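Local coordinates for protein histidine acid phosphatase (Bifidobacterium longum subsp. infantis, PDB 6RXD) that probably removes phosphate groups from phytate and other inositol polyphosphates, as a histidine acid phosphatase of the MINPP1 subfamily, at residues F345-A348 with L349-D353; D425-Y429 with G430-W434. All blocks are in the same frame, centred on the assembly; numbering follows the deposited sequence.

Overall arrangement
Interaction 1 is a single stretch in the middle of helix 339-357; interaction 2 comes later in the chain, in the loop between helix 400-410 and helix 436-439. Their centres lie about 11 Å apart on the same side of the chain's centre, and both lie within the histidine phosphatase (branch 2) region of the chain. The two touch directly. D350 OD2 lies 2.6 Å from Y429 OH and W347 NE1 lies 2.9 Å from Y427 O, both probable hydrogen bonds. Loop 425-434 is thus tied to one side of helix 339-357, which also carries E352, a zinc ligand in another structure of this protein.

Interaction 1 of 2, residues F345-A348 with L349-D353; sequences FAWA and LDAED
F345, A346 and W347 each offer a carbonyl to the residue four places on, giving three successive i to i+4 bonds of the alpha helix. L349 N donates to F345 O at 3.0 Å, D350 N to A346 O at 2.8 Å, and A351 N to W347 O at 2.8 Å, all with N-H...O angles near 160°. Just beyond, the pattern slackens: L349 O receives weak bonds from E352 N and D353 N. The side chains of 349-351 lean back on the same carbonyls. L349 CG sits 3.6 Å from F345 O, and A351 CB is 3.3 Å from W347 O. D350 holds CG beside its own backbone N and anti to the carbonyl carbon (chi1 -84°), which brings CG to 3.3 Å from A346 O. The donors that satisfy its buried carboxylate come from outside: S11 OG bonds to OD1, while OD2 takes Y429 OH and, weakly, G436 N. W347 extends its indole with CG anti to the backbone N (chi1 166°), carrying NE1 past A351, 4.3 Å from its CB, to Y427 O, which satisfies this buried N-H. E352, by contrast, is exposed and, in one of its two modelled conformers, close to two other acids, E228 and E356, with which it binds zinc in another structure of this protein. Around this part of helix 339-357, M306 and Y309 of helix 301-317 meet L349, F345 packs on helix 235-245, I231 of helix 222-232 touches W347 and A351, and the loop bearing Y427 and Y429 lies against W347 and D350.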
loop_
_atom_site.group_PDB
_atom_site.type_symbol
_atom_site.label_atom_id
_atom_site.label_comp_id
_atom_site.label_asym_id
_atom_site.label_seq_id
_atom_site.Cartn_x
_atom_site.Cartn_y
_atom_site.Cartn_z
ATOM N N PHE A 345 12.332 13.292 5.458
ATOM C CA PHE A 345 12.272 12.564 4.189
ATOM C C PHE A 345 10.935 11.853 4.024
ATOM O O PHE A 345 10.382 11.793 2.922
ATOM C CB PHE A 345 13.424 11.556 4.101
ATOM C CG PHE A 345 14.781 12.177 4.302
ATOM C CD1 PHE A 345 15.060 13.432 3.789
ATOM C CD2 PHE A 345 15.761 11.523 5.041
ATOM C CE1 PHE A 345 16.308 14.018 3.979
ATOM C CE2 PHE A 345 17.011 12.111 5.246
ATOM C CZ PHE A 345 17.278 13.363 4.708
ATOM N N ALA A 346 10.419 11.316 5.127
ATOM C CA ALA A 346 9.091 10.714 5.125
ATOM C C ALA A 346 8.028 11.730 4.744
ATOM O O ALA A 346 7.087 11.403 4.029
ATOM C CB ALA A 346 8.769 10.104 6.493
ATOM N N TRP A 347 8.158 12.955 5.239
ATOM C CA TRP A 347 7.187 13.981 4.862
ATOM C C TRP A 347 7.279 14.272 3.382
ATOM O O TRP A 347 6.260 14.395 2.714
ATOM C CB TRP A 347 7.406 15.264 5.655
ATOM C CG TRP A 347 6.668 16.426 5.084
ATOM C CD1 TRP A 347 5.308 16.630 5.089
ATOM C CD2 TRP A 347 7.242 17.571 4.446
ATOM N NE1 TRP A 347 5.012 17.828 4.471
ATOM C CE2 TRP A 347 6.182 18.423 4.071
ATOM C CE3 TRP A 347 8.551 17.948 4.133
ATOM C CZ2 TRP A 347 6.393 19.642 3.417
ATOM C CZ3 TRP A 347 8.760 19.160 3.475
ATOM C CH2 TRP A 347 7.688 19.990 3.127
ATOM N N ALA A 348 8.500 14.397 2.869
ATOM C CA ALA A 348 8.684 14.650 1.443
ATOM C C ALA A 348 8.002 13.557 0.599
ATOM O O ALA A 348 7.331 13.864 -0.391
ATOM C CB ALA A 348 10.170 14.752 1.110
ATOM N N LEU A 349 8.152 12.293 0.986
ATOM C CA LEU A 349 7.495 11.211 0.242
ATOM C C LEU A 349 5.977 11.214 0.436
ATOM O O LEU A 349 5.209 11.052 -0.531
ATOM C CB LEU A 349 8.058 9.844 0.625
ATOM C CG LEU A 349 9.501 9.588 0.189
ATOM C CD1 LEU A 349 9.847 8.105 0.362
ATOM C CD2 LEU A 349 9.689 10.021 -1.253
ATOM N N ASP A 350 5.546 11.385 1.682
ATOM C CA ASP A 350 4.125 11.359 1.988
ATOM C C ASP A 350 3.416 12.487 1.265
ATOM O O ASP A 350 2.303 12.313 0.808
ATOM C CB ASP A 350 3.882 11.516 3.487
ATOM C CG ASP A 350 4.001 10.209 4.255
ATOM O OD1 ASP A 350 4.107 9.131 3.625
ATOM O OD2 ASP A 350 3.958 10.266 5.506
ATOM N N ALA A 351 4.054 13.652 1.180
ATOM C CA ALA A 351 3.415 14.790 0.520
ATOM C C ALA A 351 3.035 14.509 -0.933
ATOM O O ALA A 351 1.968 14.920 -1.409
ATOM C CB ALA A 351 4.307 16.017 0.601
ATOM N N GLU A 352 3.906 13.825 -1.654
ATOM C CA GLU A 352 3.630 13.516 -3.050
ATOM C C GLU A 352 2.429 12.585 -3.162
ATOM O O GLU A 352 1.549 12.787 -3.998
ATOM C CB GLU A 352 4.848 12.865 -3.703
ATOM C CG GLU A 352 4.814 12.884 -5.209
ATOM C CD GLU A 352 6.047 13.534 -5.795
ATOM O OE1 GLU A 352 5.997 14.745 -6.105
ATOM O OE2 GLU A 352 7.070 12.835 -5.937
ATOM N N ASP A 353 2.400 11.564 -2.316
ATOM C CA ASP A 353 1.271 10.629 -2.329
ATOM C C ASP A 353 -0.013 11.328 -1.896
ATOM O O ASP A 353 -1.071 11.130 -2.491
ATOM C CB ASP A 353 1.547 9.443 -1.408
ATOM C CG ASP A 353 2.580 8.489 -1.973
ATOM O OD1 ASP A 353 2.723 8.401 -3.214
ATOM O OD2 ASP A 353 3.246 7.821 -1.159
#

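Interaction 2 of 2, residues D425-Y429 with G430-W434; sequences DVYTY and GNNEW
A beta turn, T428 to N431, reverses the loop before helix 436-439 and is pinned by the side chain of N431. N431 N reaches T428 O at 3.2 Å from well above the carbonyl plane, and it also makes a weak bond to T428 OG1, which receives a second weak one from G430 N. With CG placed between its backbone N and carbonyl carbon (chi1 73°), N431 folds its amide back along the residues that lead into the turn. OD1 accepts T428 N at 2.9 Å, the donor again standing above the carbonyl plane, while ND2 donates to V426 O at 2.9 Å, close to the plane of the amide. ND2 also gives a hydrogen to a water that in turn donates to D425 OD1. With an alanine here, V426 O and T428 N would probably lose these mates, leaving the turn less firmly tied to the preceding residues. Farther along, N432 CG lies at the edge of the Y427 ring, 3.7 Å from CD1, ring and amide planes 65° apart, and Y427 OH donates to W434 O at 2.7 Å; F354 stacks on the same ring. N432 OD1 takes W434 N at 2.9 Å, in the carbonyl plane and on a lone pair. The result is an irregular loop built from a beta turn followed by an Asx turn, with asparagine side chains bonding to the backbone in place of sheet or helix pairing.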
loop_
_atom_site.group_PDB
_atom_site.type_symbol
_atom_site.label_atom_id
_atom_site.label_comp_id
_atom_site.label_asym_id
_atom_site.label_seq_id
_atom_site.Cartn_x
_atom_site.Cartn_y
_atom_site.Cartn_z
ATOM N N ASP A 425 0.646 27.430 1.466
ATOM C CA ASP A 425 0.161 26.881 2.735
ATOM C C ASP A 425 -0.137 25.399 2.506
ATOM O O ASP A 425 -1.294 25.004 2.329
ATOM C CB ASP A 425 -1.108 27.640 3.170
ATOM C CG ASP A 425 -1.641 27.203 4.531
ATOM O OD1 ASP A 425 -0.960 26.445 5.250
ATOM O OD2 ASP A 425 -2.758 27.644 4.879
ATOM N N VAL A 426 0.920 24.587 2.486
ATOM C CA VAL A 426 0.822 23.202 2.024
ATOM C C VAL A 426 0.681 22.188 3.153
ATOM O O VAL A 426 0.828 22.523 4.326
ATOM C CB VAL A 426 2.080 22.812 1.196
ATOM C CG1 VAL A 426 2.227 23.727 -0.027
ATOM C CG2 VAL A 426 3.348 22.879 2.069
ATOM N N TYR A 427 0.392 20.946 2.755
ATOM C CA TYR A 427 0.361 19.783 3.634
ATOM C C TYR A 427 1.657 19.638 4.423
ATOM O O TYR A 427 2.746 19.594 3.843
ATOM C CB TYR A 427 0.156 18.534 2.769
ATOM C CG TYR A 427 0.530 17.232 3.446
ATOM C CD1 TYR A 427 -0.363 16.584 4.290
ATOM C CD2 TYR A 427 1.757 16.637 3.207
ATOM C CE1 TYR A 427 -0.026 15.380 4.916
ATOM C CE2 TYR A 427 2.112 15.447 3.826
ATOM C CZ TYR A 427 1.216 14.821 4.678
ATOM O OH TYR A 427 1.587 13.625 5.275
ATOM N N THR A 428 1.541 19.568 5.749
ATOM C CA THR A 428 2.688 19.315 6.602
ATOM C C THR A 428 2.272 18.364 7.697
ATOM O O THR A 428 1.085 18.154 7.929
ATOM C CB THR A 428 3.227 20.596 7.277
ATOM O OG1 THR A 428 2.273 21.074 8.233
ATOM C CG2 THR A 428 3.528 21.693 6.263
ATOM N N TYR A 429 3.257 17.794 8.377
ATOM C CA TYR A 429 2.973 16.929 9.502
ATOM C C TYR A 429 2.323 17.688 10.659
ATOM O O TYR A 429 1.603 17.092 11.469
ATOM C CB TYR A 429 4.256 16.232 9.951
ATOM C CG TYR A 429 4.628 15.014 9.127
ATOM C CD1 TYR A 429 5.769 14.281 9.428
ATOM C CD2 TYR A 429 3.845 14.590 8.052
ATOM C CE1 TYR A 429 6.124 13.163 8.696
ATOM C CE2 TYR A 429 4.193 13.454 7.303
ATOM C CZ TYR A 429 5.337 12.747 7.650
ATOM O OH TYR A 429 5.699 11.621 6.952
ATOM N N GLY A 430 2.557 18.996 10.731
ATOM C CA GLY A 430 1.940 19.815 11.759
ATOM C C GLY A 430 0.488 20.181 11.495
ATOM O O GLY A 430 -0.252 20.470 12.443
ATOM N N ASN A 431 0.064 20.172 10.228
ATOM C CA ASN A 431 -1.310 20.585 9.905
ATOM C C ASN A 431 -2.215 19.506 9.309
ATOM O O ASN A 431 -3.299 19.799 8.813
ATOM C CB ASN A 431 -1.337 21.851 9.033
ATOM C CG ASN A 431 -0.907 21.601 7.587
ATOM O OD1 ASN A 431 -0.848 20.461 7.130
ATOM N ND2 ASN A 431 -0.618 22.677 6.864
ATOM N N ASN A 432 -1.774 18.257 9.352
ATOM C CA ASN A 432 -2.543 17.191 8.730
ATOM C C ASN A 432 -2.240 15.840 9.364
ATOM O O ASN A 432 -1.087 15.515 9.642
ATOM C CB ASN A 432 -2.244 17.149 7.228
ATOM C CG ASN A 432 -3.349 16.488 6.428
ATOM O OD1 ASN A 432 -3.629 15.310 6.601
ATOM N ND2 ASN A 432 -3.974 17.250 5.522
ATOM N N GLU A 433 -3.282 15.045 9.558
ATOM C CA GLU A 433 -3.145 13.744 10.197
ATOM C C GLU A 433 -2.671 12.639 9.243
ATOM O O GLU A 433 -2.319 11.547 9.700
ATOM C CB GLU A 433 -4.493 13.319 10.785
ATOM C CG GLU A 433 -5.551 13.184 9.693
ATOM C CD GLU A 433 -6.882 12.687 10.191
ATOM O OE1 GLU A 433 -7.129 12.732 11.423
ATOM O OE2 GLU A 433 -7.695 12.265 9.340
ATOM N N TRP A 434 -2.661 12.902 7.937
ATOM C CA TRP A 434 -2.312 11.862 6.960
ATOM C C TRP A 434 -0.858 11.409 7.077
ATOM O O TRP A 434 0.071 12.224 7.060
ATOM C CB TRP A 434 -2.547 12.371 5.542
ATOM C CG TRP A 434 -2.701 11.299 4.474
ATOM C CD1 TRP A 434 -3.877 10.798 3.990
ATOM C CD2 TRP A 434 -1.652 10.652 3.720
ATOM N NE1 TRP A 434 -3.629 9.877 2.997
ATOM C CE2 TRP A 434 -2.274 9.766 2.813
ATOM C CE3 TRP A 434 -0.253 10.727 3.734
ATOM C CZ2 TRP A 434 -1.549 8.961 1.926
ATOM C CZ3 TRP A 434 0.472 9.927 2.845
ATOM C CH2 TRP A 434 -0.179 9.049 1.959
HETATM O O HOH W 1 -1.558 25.377 7.583
#